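PDB 3NE8: N-acetylmuramoyl-l-alanine amidase from Bartonella henselae, which probably uses a bound zinc ion to hydrolyse the amide bond between N-acetylmuramoyl groups and L-alanine in peptidoglycan, remodelling the cell wall during division. Local coordinates for residues D41-Q44 against I50-L53; A94-I99 against N154-L159; N150-V155 against P185-E190; S160-N165 against A213-Y218. One frame throughout, in Å; residues are numbered along the deposited sequence.

Contact 1 of 4, residues D41-Q44 against I50-L53; sequences DELQ and IVAL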
loop_
_atom_site.group_PDB
_atom_site.type_symbol
_atom_site.label_atom_id
_atom_site.label_comp_id
_atom_site.label_asym_id
_atom_site.label_seq_id
_atom_site.Cartn_x
_atom_site.Cartn_y
_atom_site.Cartn_z
ATOM N N ASP A 41 11.233 13.761 17.522
ATOM C CA ASP A 41 10.371 14.520 18.412
ATOM C C ASP A 41 8.911 14.450 17.968
ATOM O O ASP A 41 8.022 14.260 18.785
ATOM C CB ASP A 41 10.826 15.973 18.478
ATOM C CG ASP A 41 10.044 16.787 19.495
ATOM O OD1 ASP A 41 10.109 16.454 20.697
ATOM O OD2 ASP A 41 9.369 17.760 19.093
ATOM N N GLU A 42 8.659 14.626 16.676
ATOM C CA GLU A 42 7.292 14.551 16.172
ATOM C C GLU A 42 6.696 13.168 16.410
ATOM O O GLU A 42 5.536 13.051 16.795
ATOM C CB GLU A 42 7.244 14.923 14.686
ATOM C CG GLU A 42 7.575 16.389 14.387
ATOM C CD GLU A 42 6.633 17.358 15.063
ATOM O OE1 GLU A 42 5.408 17.143 15.008
ATOM O OE2 GLU A 42 7.119 18.349 15.650
ATOM N N LEU A 43 7.478 12.127 16.165
ATOM C CA LEU A 43 6.993 10.768 16.371
ATOM C C LEU A 43 6.692 10.497 17.841
ATOM O O LEU A 43 5.733 9.784 18.164
ATOM C CB LEU A 43 7.995 9.752 15.824
ATOM C CG LEU A 43 8.054 9.699 14.307
ATOM C CD1 LEU A 43 9.287 8.957 13.864
ATOM C CD2 LEU A 43 6.808 9.022 13.749
ATOM N N GLN A 44 7.504 11.066 18.727
ATOM C CA GLN A 44 7.362 10.839 20.157
ATOM C C GLN A 44 6.202 11.651 20.755
ATOM O O GLN A 44 5.756 11.385 21.878
ATOM C CB GLN A 44 8.698 11.070 20.880
ATOM C CG GLN A 44 9.700 9.948 20.584
ATOM C CD GLN A 44 11.094 10.153 21.145
ATOM O OE1 GLN A 44 11.487 11.269 21.541
ATOM N NE2 GLN A 44 11.876 9.073 21.152
ATOM N N ILE A 50 7.982 3.741 18.446
ATOM C CA ILE A 50 9.264 3.690 19.140
ATOM C C ILE A 50 10.356 3.986 18.124
ATOM O O ILE A 50 10.402 3.372 17.058
ATOM C CB ILE A 50 9.488 2.319 19.776
ATOM C CG1 ILE A 50 8.394 2.034 20.808
ATOM C CG2 ILE A 50 10.856 2.250 20.438
ATOM C CD1 ILE A 50 8.575 0.719 21.513
ATOM N N VAL A 51 11.219 4.939 18.452
ATOM C CA VAL A 51 12.176 5.473 17.494
ATOM C C VAL A 51 13.597 5.278 17.973
ATOM O O VAL A 51 13.887 5.473 19.153
ATOM C CB VAL A 51 11.979 6.989 17.335
ATOM C CG1 VAL A 51 12.936 7.559 16.289
ATOM C CG2 VAL A 51 10.542 7.302 16.982
ATOM N N ALA A 52 14.489 4.916 17.064
ATOM C CA ALA A 52 15.917 4.937 17.344
ATOM C C ALA A 52 16.624 5.598 16.173
ATOM O O ALA A 52 16.130 5.572 15.043
ATOM C CB ALA A 52 16.457 3.533 17.567
ATOM N N LEU A 53 17.766 6.211 16.449
ATOM C CA LEU A 53 18.624 6.785 15.424
ATOM C C LEU A 53 19.875 5.916 15.241
ATOM O O LEU A 53 20.388 5.355 16.217
ATOM C CB LEU A 53 19.035 8.210 15.814
ATOM C CG LEU A 53 18.124 9.351 15.358
ATOM C CD1 LEU A 53 16.682 9.188 15.853
ATOM C CD2 LEU A 53 18.686 10.697 15.798
HETATM O O HOH W 1 10.694 6.356 20.964
#
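L43, near the end of its helix, rests its side chain on V51 of the strand that follows, and this is the apolar half of the contact. A single methyl does the work on the strand side: V51 CG2 lies 3.7 Å from L43 CB and equally close to L43 CD1, so it sits against both the root and one branch of the leucine. The two side chains cross at about a right angle. V51 holds CG1 anti to its backbone N (chi1 -178°), which turns CG2 to the helix.

The polar half is indirect and runs through one water. The amide of Q44 is carried out along an extended chain (chi2 174°), and its NE2 donates to the water over 3.0 Å. V51 N donates to the same water over 2.9 Å, so the water accepts from both segments and bridges a side chain to the strand backbone. The bridge occupies the outer edge of strand 49-53, the outermost strand of the sheet within this chain. I50 and A52 spend their backbone bonds on strand 5-11, whereas the N-H of V51 faces the other way, where this chain supplies no further strand.

Strand 5-11, helix 28-45 and strand 49-53 form a beta-alpha-beta unit with parallel strands, and the contact joins its helix to its second strand just across the short connection. V51 also packs on L9 and R40, within the unit. Beyond it, helix 206-227 lies alongside: its A217 touches L43 and E42, and E42 further meets K210 and A214.

Contact 2 of 4, residues A94-I99 against N154-L159; sequences ATVYTI and NVVSNL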
loop_
_atom_site.group_PDB
_atom_site.type_symbol
_atom_site.label_atom_id
_atom_site.label_comp_id
_atom_site.label_asym_id
_atom_site.label_seq_id
_atom_site.Cartn_x
_atom_site.Cartn_y
_atom_site.Cartn_z
ATOM N N ALA A 94 11.770 18.232 -2.181
ATOM C CA ALA A 94 11.808 16.955 -1.481
ATOM C C ALA A 94 11.679 15.798 -2.470
ATOM O O ALA A 94 10.939 15.888 -3.455
ATOM C CB ALA A 94 10.712 16.895 -0.425
ATOM N N THR A 95 12.406 14.717 -2.198
ATOM C CA THR A 95 12.408 13.529 -3.042
ATOM C C THR A 95 12.464 12.303 -2.146
ATOM O O THR A 95 13.102 12.329 -1.087
ATOM C CB THR A 95 13.669 13.470 -3.945
ATOM O OG1 THR A 95 13.953 14.765 -4.484
ATOM C CG2 THR A 95 13.489 12.494 -5.094
ATOM N N VAL A 96 11.818 11.221 -2.573
ATOM C CA VAL A 96 11.929 9.938 -1.883
ATOM C C VAL A 96 12.470 8.897 -2.848
ATOM O O VAL A 96 11.948 8.736 -3.966
ATOM C CB VAL A 96 10.589 9.455 -1.303
ATOM C CG1 VAL A 96 10.810 8.204 -0.457
ATOM C CG2 VAL A 96 9.927 10.542 -0.481
ATOM N N TYR A 97 13.512 8.193 -2.426
ATOM C CA TYR A 97 14.116 7.127 -3.212
ATOM C C TYR A 97 13.896 5.771 -2.563
ATOM O O TYR A 97 13.989 5.619 -1.344
ATOM C CB TYR A 97 15.631 7.332 -3.380
ATOM C CG TYR A 97 16.007 8.581 -4.131
ATOM C CD1 TYR A 97 16.284 8.534 -5.492
ATOM C CD2 TYR A 97 16.087 9.806 -3.486
ATOM C CE1 TYR A 97 16.631 9.686 -6.189
ATOM C CE2 TYR A 97 16.429 10.955 -4.169
ATOM C CZ TYR A 97 16.698 10.895 -5.523
ATOM O OH TYR A 97 17.029 12.040 -6.232
ATOM N N THR A 98 13.595 4.782 -3.399
ATOM C CA THR A 98 13.605 3.380 -2.996
ATOM C C THR A 98 14.708 2.658 -3.765
ATOM O O THR A 98 15.282 3.226 -4.704
ATOM C CB THR A 98 12.247 2.712 -3.258
ATOM O OG1 THR A 98 11.800 3.023 -4.585
ATOM C CG2 THR A 98 11.229 3.236 -2.272
ATOM N N ILE A 99 15.004 1.419 -3.389
ATOM C CA ILE A 99 16.112 0.707 -4.005
ATOM C C ILE A 99 15.693 0.051 -5.318
ATOM O O ILE A 99 14.544 -0.369 -5.487
ATOM C CB ILE A 99 16.706 -0.348 -3.055
ATOM C CG1 ILE A 99 18.102 -0.772 -3.535
ATOM C CG2 ILE A 99 15.770 -1.545 -2.920
ATOM C CD1 ILE A 99 18.884 -1.594 -2.535
ATOM N N ASN A 154 3.107 7.193 0.048
ATOM C CA ASN A 154 2.360 7.938 1.040
ATOM C C ASN A 154 3.081 9.212 1.461
ATOM O O ASN A 154 2.448 10.251 1.647
ATOM C CB ASN A 154 2.037 7.084 2.257
ATOM C CG ASN A 154 0.799 7.572 2.980
ATOM O OD1 ASN A 154 -0.188 7.963 2.348
ATOM N ND2 ASN A 154 0.840 7.554 4.302
ATOM N N VAL A 155 4.399 9.131 1.602
ATOM C CA VAL A 155 5.171 10.304 1.981
ATOM C C VAL A 155 4.989 11.419 0.958
ATOM O O VAL A 155 4.710 12.560 1.319
ATOM C CB VAL A 155 6.663 9.966 2.147
ATOM C CG1 VAL A 155 7.484 11.236 2.214
ATOM C CG2 VAL A 155 6.889 9.127 3.411
ATOM N N VAL A 156 5.128 11.074 -0.315
ATOM C CA VAL A 156 4.938 12.038 -1.388
ATOM C C VAL A 156 3.533 12.636 -1.352
ATOM O O VAL A 156 3.370 13.849 -1.439
ATOM C CB VAL A 156 5.195 11.387 -2.759
ATOM C CG1 VAL A 156 4.644 12.262 -3.881
ATOM C CG2 VAL A 156 6.681 11.105 -2.940
ATOM N N SER A 157 2.526 11.783 -1.204
ATOM C CA SER A 157 1.139 12.244 -1.152
ATOM C C SER A 157 0.930 13.270 -0.038
ATOM O O SER A 157 0.329 14.321 -0.252
ATOM C CB SER A 157 0.200 11.052 -0.947
ATOM O OG SER A 157 -1.155 11.474 -0.876
ATOM N N ASN A 158 1.419 12.968 1.158
ATOM C CA ASN A 158 1.216 13.863 2.292
ATOM C C ASN A 158 2.066 15.128 2.249
ATOM O O ASN A 158 1.625 16.184 2.695
ATOM C CB ASN A 158 1.392 13.117 3.612
ATOM C CG ASN A 158 0.234 12.192 3.897
ATOM O OD1 ASN A 158 -0.925 12.548 3.664
ATOM N ND2 ASN A 158 0.530 11.007 4.394
ATOM N N LEU A 159 3.268 15.035 1.692
ATOM C CA LEU A 159 4.070 16.246 1.508
ATOM C C LEU A 159 3.325 17.203 0.588
ATOM O O LEU A 159 3.276 18.407 0.838
ATOM C CB LEU A 159 5.451 15.928 0.942
ATOM C CG LEU A 159 6.414 15.222 1.894
ATOM C CD1 LEU A 159 7.671 14.841 1.134
ATOM C CD2 LEU A 159 6.739 16.111 3.073
#
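V96 presents one methyl, CG2, to the helix as the main bump of this interface. It enters the notch between two consecutive valines, coming within 3.7 Å of V155 CG1 and 4.1 Å of V156 CG2. Those two helix methyls stand 5.2 Å apart, V155 CG1 from V156 CG2, wide enough for the strand methyl to settle against both. V155 keeps CG1 anti to the backbone N (chi1 167°), and that branch forms one wall of the notch; the CG2 branch of V156 forms the other. V96 crosses both valines obliquely.

One turn further along the helix a second fit follows. L159 extends CD1 toward the strand, where it touches A94 CB at 4.0 Å. The small alanine offers a low point beside the taller V96, and the leucine branch is the bump that occupies it. V155 and L159 are four residues apart on the helix and A94 and V96 two apart on the strand; the two spacings are similar, and because the axes run nearly antiparallel (170°), at a closest approach of 9.0 Å, the pairs follow in reverse order. The fit is wholly apolar, the common way for a helix to lie on a sheet.

Helix 135-161 continues the same face with A152, which also touches V96, while L166 of the short strand 166-167 covers A94, V156 and L159. Within the sheet, strand 94-99 lies between strand 186-190, to which it is antiparallel, and strand 170-174; T95 bonds to E190 through the backbone, and V96 to P170 and R172.

Contact 3 of 4, residues N150-V155 against P185-E190; sequences NFANNV and PSVLIE
F151 turns the edge of its ring, not a face, to V187. With CG anti to the backbone N (chi1 -178°), the phenyl group swings off the helix to the strand, and its CD2 and CE2 each lie 3.8 Å from V187 CG2. The valine takes the less usual rotamer (chi1 -58°), which tucks CG2 between its own backbone N and carbonyl carbon. Both methyls then face the helix: CG1 lies in the plane of the phenylalanine ring, 4.0 Å from CD2, and also reaches A152 CB at 4.2 Å. One face of the ring is covered from within the helix by V155 CG2, 3.3 Å above the plane and offset toward the rim. V155 uses its other branch on the strand, where CG1 makes a looser contact, 4.4 Å, with CD1 of the extended I189.

The axes diverge by 35°. Strand 186-190 lies between strands 77-82 and 94-99, and helix 135-161 packs on its V187 and I189 side. At the end of the same strand, E190 OE1 accepts a bond from the backbone N of D84, a zinc ligand. Helix 206-227 also packs on F151, through I220 and F223.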
loop_
_atom_site.group_PDB
_atom_site.type_symbol
_atom_site.label_atom_id
_atom_site.label_comp_id
_atom_site.label_asym_id
_atom_site.label_seq_id
_atom_site.Cartn_x
_atom_site.Cartn_y
_atom_site.Cartn_z
ATOM N N ASN A 150 5.137 1.472 -0.908
ATOM C CA ASN A 150 3.935 1.997 -0.281
ATOM C C ASN A 150 4.260 3.209 0.579
ATOM O O ASN A 150 3.598 4.245 0.491
ATOM C CB ASN A 150 3.254 0.917 0.562
ATOM C CG ASN A 150 2.069 1.452 1.322
ATOM O OD1 ASN A 150 2.202 1.929 2.432
ATOM N ND2 ASN A 150 0.894 1.386 0.715
ATOM N N PHE A 151 5.290 3.096 1.414
ATOM C CA PHE A 151 5.644 4.216 2.260
ATOM C C PHE A 151 6.100 5.421 1.439
ATOM O O PHE A 151 5.703 6.559 1.714
ATOM C CB PHE A 151 6.706 3.822 3.283
ATOM C CG PHE A 151 7.062 4.940 4.223
ATOM C CD1 PHE A 151 6.112 5.447 5.090
ATOM C CD2 PHE A 151 8.323 5.524 4.197
ATOM C CE1 PHE A 151 6.422 6.493 5.952
ATOM C CE2 PHE A 151 8.635 6.572 5.059
ATOM C CZ PHE A 151 7.679 7.057 5.933
ATOM N N ALA A 152 6.948 5.181 0.442
ATOM C CA ALA A 152 7.399 6.277 -0.413
ATOM C C ALA A 152 6.205 7.028 -1.012
ATOM O O ALA A 152 6.168 8.265 -1.022
ATOM C CB ALA A 152 8.325 5.760 -1.523
ATOM N N ASN A 153 5.236 6.270 -1.528
ATOM C CA ASN A 153 4.039 6.853 -2.137
ATOM C C ASN A 153 3.272 7.704 -1.161
ATOM O O ASN A 153 2.829 8.811 -1.494
ATOM C CB ASN A 153 3.096 5.754 -2.636
ATOM C CG ASN A 153 3.499 5.205 -3.976
ATOM O OD1 ASN A 153 4.300 5.807 -4.694
ATOM N ND2 ASN A 153 2.938 4.050 -4.334
ATOM N N ASN A 154 3.107 7.193 0.048
ATOM C CA ASN A 154 2.360 7.938 1.040
ATOM C C ASN A 154 3.081 9.212 1.461
ATOM O O ASN A 154 2.448 10.251 1.647
ATOM C CB ASN A 154 2.037 7.084 2.257
ATOM C CG ASN A 154 0.799 7.572 2.980
ATOM O OD1 ASN A 154 -0.188 7.963 2.348
ATOM N ND2 ASN A 154 0.840 7.554 4.302
ATOM N N VAL A 155 4.399 9.131 1.602
ATOM C CA VAL A 155 5.171 10.304 1.981
ATOM C C VAL A 155 4.989 11.419 0.958
ATOM O O VAL A 155 4.710 12.560 1.319
ATOM C CB VAL A 155 6.663 9.966 2.147
ATOM C CG1 VAL A 155 7.484 11.236 2.214
ATOM C CG2 VAL A 155 6.889 9.127 3.411
ATOM N N PRO A 185 11.538 -2.471 5.476
ATOM C CA PRO A 185 11.161 -1.487 4.456
ATOM C C PRO A 185 12.025 -0.245 4.629
ATOM O O PRO A 185 12.176 0.218 5.769
ATOM C CB PRO A 185 9.688 -1.196 4.780
ATOM C CG PRO A 185 9.210 -2.471 5.420
ATOM C CD PRO A 185 10.377 -2.938 6.257
ATOM N N SER A 186 12.581 0.282 3.539
ATOM C CA SER A 186 13.597 1.327 3.606
ATOM C C SER A 186 13.397 2.358 2.515
ATOM O O SER A 186 13.175 1.997 1.342
ATOM C CB SER A 186 15.000 0.713 3.437
ATOM O OG SER A 186 15.304 -0.215 4.468
ATOM N N VAL A 187 13.504 3.635 2.884
ATOM C CA VAL A 187 13.520 4.706 1.904
ATOM C C VAL A 187 14.625 5.692 2.244
ATOM O O VAL A 187 15.057 5.792 3.404
ATOM C CB VAL A 187 12.165 5.468 1.824
ATOM C CG1 VAL A 187 11.020 4.519 1.477
ATOM C CG2 VAL A 187 11.871 6.232 3.117
ATOM N N LEU A 188 15.056 6.442 1.238
ATOM C CA LEU A 188 15.993 7.536 1.417
ATOM C C LEU A 188 15.266 8.820 1.052
ATOM O O LEU A 188 14.738 8.955 -0.058
ATOM C CB LEU A 188 17.237 7.327 0.546
ATOM C CG LEU A 188 18.369 8.347 0.696
ATOM C CD1 LEU A 188 19.707 7.693 0.387
ATOM C CD2 LEU A 188 18.154 9.582 -0.158
ATOM N N ILE A 189 15.196 9.755 1.990
ATOM C CA ILE A 189 14.500 11.011 1.747
ATOM C C ILE A 189 15.499 12.136 1.623
ATOM O O ILE A 189 16.314 12.353 2.524
ATOM C CB ILE A 189 13.506 11.344 2.865
ATOM C CG1 ILE A 189 12.457 10.236 2.969
ATOM C CG2 ILE A 189 12.842 12.698 2.607
ATOM C CD1 ILE A 189 11.407 10.471 4.039
ATOM N N GLU A 190 15.479 12.819 0.482
ATOM C CA GLU A 190 16.209 14.070 0.341
ATOM C C GLU A 190 15.277 15.154 0.830
ATOM O O GLU A 190 14.223 15.391 0.235
ATOM C CB GLU A 190 16.592 14.337 -1.117
ATOM C CG GLU A 190 17.578 13.344 -1.696
ATOM C CD GLU A 190 19.004 13.526 -1.211
ATOM O OE1 GLU A 190 19.315 14.538 -0.545
ATOM O OE2 GLU A 190 19.831 12.631 -1.517
#

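Contact 4 of 4, residues S160-N165 against A213-Y218; sequences SKSHIN and AASIAY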
loop_
_atom_site.group_PDB
_atom_site.type_symbol
_atom_site.label_atom_id
_atom_site.label_comp_id
_atom_site.label_asym_id
_atom_site.label_seq_id
_atom_site.Cartn_x
_atom_site.Cartn_y
_atom_site.Cartn_z
ATOM N N SER A 160 2.735 16.662 -0.470
ATOM C CA SER A 160 1.978 17.471 -1.412
ATOM C C SER A 160 0.784 18.135 -0.731
ATOM O O SER A 160 0.529 19.324 -0.925
ATOM C CB SER A 160 1.515 16.604 -2.581
ATOM O OG SER A 160 0.728 17.350 -3.492
ATOM N N LYS A 161 0.054 17.366 0.073
ATOM C CA LYS A 161 -1.099 17.908 0.788
ATOM C C LYS A 161 -0.681 19.012 1.758
ATOM O O LYS A 161 -1.460 19.922 2.050
ATOM C CB LYS A 161 -1.849 16.801 1.532
ATOM C CG LYS A 161 -2.506 15.783 0.622
ATOM C CD LYS A 161 -3.240 14.721 1.423
ATOM C CE LYS A 161 -3.951 13.737 0.504
ATOM N NZ LYS A 161 -4.736 12.726 1.265
ATOM N N SER A 162 0.552 18.931 2.245
ATOM C CA SER A 162 1.089 19.931 3.167
ATOM C C SER A 162 1.766 21.096 2.446
ATOM O O SER A 162 2.384 21.950 3.083
ATOM C CB SER A 162 2.068 19.283 4.142
ATOM O OG SER A 162 1.417 18.336 4.971
ATOM N N HIS A 163 1.647 21.121 1.125
ATOM C CA HIS A 163 2.219 22.184 0.303
ATOM C C HIS A 163 3.726 22.333 0.497
ATOM O O HIS A 163 4.267 23.435 0.411
ATOM C CB HIS A 163 1.512 23.515 0.567
ATOM C CG HIS A 163 0.025 23.441 0.419
ATOM N ND1 HIS A 163 -0.834 23.508 1.495
ATOM C CD2 HIS A 163 -0.756 23.288 -0.676
ATOM C CE1 HIS A 163 -2.080 23.410 1.068
ATOM N NE2 HIS A 163 -2.061 23.275 -0.246
ATOM N N ILE A 164 4.391 21.216 0.766
ATOM C CA ILE A 164 5.844 21.171 0.809
ATOM C C ILE A 164 6.322 20.884 -0.602
ATOM O O ILE A 164 5.842 19.948 -1.243
ATOM C CB ILE A 164 6.316 20.079 1.768
ATOM C CG1 ILE A 164 5.919 20.471 3.191
ATOM C CG2 ILE A 164 7.821 19.868 1.649
ATOM C CD1 ILE A 164 6.188 19.436 4.209
ATOM N N ASN A 165 7.242 21.696 -1.104
ATOM C CA ASN A 165 7.631 21.576 -2.501
ATOM C C ASN A 165 8.365 20.283 -2.798
ATOM O O ASN A 165 9.320 19.920 -2.101
ATOM C CB ASN A 165 8.479 22.765 -2.949
ATOM C CG ASN A 165 8.818 22.696 -4.417
ATOM O OD1 ASN A 165 7.928 22.618 -5.263
ATOM N ND2 ASN A 165 10.108 22.689 -4.734
ATOM N N ALA A 213 8.987 17.416 8.925
ATOM C CA ALA A 213 9.043 16.281 9.831
ATOM C C ALA A 213 7.646 15.878 10.301
ATOM O O ALA A 213 7.345 14.691 10.413
ATOM C CB ALA A 213 9.956 16.599 11.018
ATOM N N ALA A 214 6.793 16.860 10.572
ATOM C CA ALA A 214 5.430 16.570 11.011
ATOM C C ALA A 214 4.661 15.797 9.943
ATOM O O ALA A 214 3.890 14.879 10.260
ATOM C CB ALA A 214 4.698 17.839 11.380
ATOM N N SER A 215 4.861 16.161 8.677
ATOM C CA SER A 215 4.194 15.473 7.581
ATOM C C SER A 215 4.697 14.034 7.480
ATOM O O SER A 215 3.917 13.090 7.322
ATOM C CB SER A 215 4.449 16.219 6.274
ATOM O OG SER A 215 3.841 15.543 5.182
ATOM N N ILE A 216 6.009 13.852 7.559
ATOM C CA ILE A 216 6.555 12.500 7.524
ATOM C C ILE A 216 6.053 11.665 8.699
ATOM O O ILE A 216 5.720 10.489 8.533
ATOM C CB ILE A 216 8.091 12.517 7.431
ATOM C CG1 ILE A 216 8.515 13.209 6.133
ATOM C CG2 ILE A 216 8.663 11.104 7.516
ATOM C CD1 ILE A 216 9.977 13.467 6.018
ATOM N N ALA A 217 5.945 12.271 9.878
ATOM C CA ALA A 217 5.444 11.551 11.048
ATOM C C ALA A 217 4.008 11.078 10.824
ATOM O O ALA A 217 3.651 9.954 11.196
ATOM C CB ALA A 217 5.543 12.411 12.300
ATOM N N TYR A 218 3.190 11.918 10.198
ATOM C CA TYR A 218 1.829 11.536 9.852
ATOM C C TYR A 218 1.838 10.355 8.884
ATOM O O TYR A 218 1.070 9.398 9.051
ATOM C CB TYR A 218 1.089 12.737 9.254
ATOM C CG TYR A 218 -0.347 12.453 8.871
ATOM C CD1 TYR A 218 -1.322 12.255 9.840
ATOM C CD2 TYR A 218 -0.725 12.385 7.540
ATOM C CE1 TYR A 218 -2.641 11.996 9.488
ATOM C CE2 TYR A 218 -2.046 12.131 7.178
ATOM C CZ TYR A 218 -2.988 11.935 8.156
ATOM O OH TYR A 218 -4.291 11.684 7.778
HETATM O O HOH W 2 1.219 15.867 5.788
#
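S162 and S215 face each other with their hydroxyls but do not bond directly, since the OG atoms are 3.7 Å apart. A water joins them instead. It lies 2.6 Å from S162 OG and 2.7 Å from S215 OG, bridging the residue just past helix 135-161 to a residue of helix 206-227. S162 has a further partner in the helix just ended: its OG is hydrogen-bonded to N158 O, the carbonyl four residues back. With that second bond the hydroxyl is held against the helix end as well as to the water. S215 carries its OG anti to the backbone N (chi1 178°), which directs it across to the C-terminal end of helix 135-161.

That helix end is a Schellman motif, a standard way of stopping a helix. S162 is the first residue to depart from helical angles, and H163, with positive phi, is the C-prime residue. H163 N bonds back to S160 O at 2.9 Å, and I164 N returns to L159 O at 3.0 Å. The reversal brings the chain round so that I164 points its side chain inward, beside S162 and toward the neighbouring helix.

Apolar contact between the segments is slight. I164 CD1 approaches S215 CB at 4.2 Å, while I164 also leans on L159 of the helix just ended. S215 in turn rests on N158 and L159. On another side of helix 206-227, I216 packs against F35 and L39 of helix 28-45. Past the turn, N165 bonds through its backbone to A94 as the chain enters strand 166-167.

From the N terminus, contact 1 comes first and closes a loop of only five residues, fastening helix 28-45 to the edge strand of the sheet. Contact 2 then spans 54 residues, bringing helix 135-161 back to strand 94-99. The same helix opens contact 3, which closes 29 residues later on neighbouring strand 186-190; the two contacts share N154 and V155, so one helix covers two adjacent strands. Contact 4 starts at the end of that helix, inside the span of contact 3, and closes beyond it on helix 206-227, so these two cross. Helix 206-227 also touches E42 and L43 of contact 1, so it packs against helices 135-161 and 28-45.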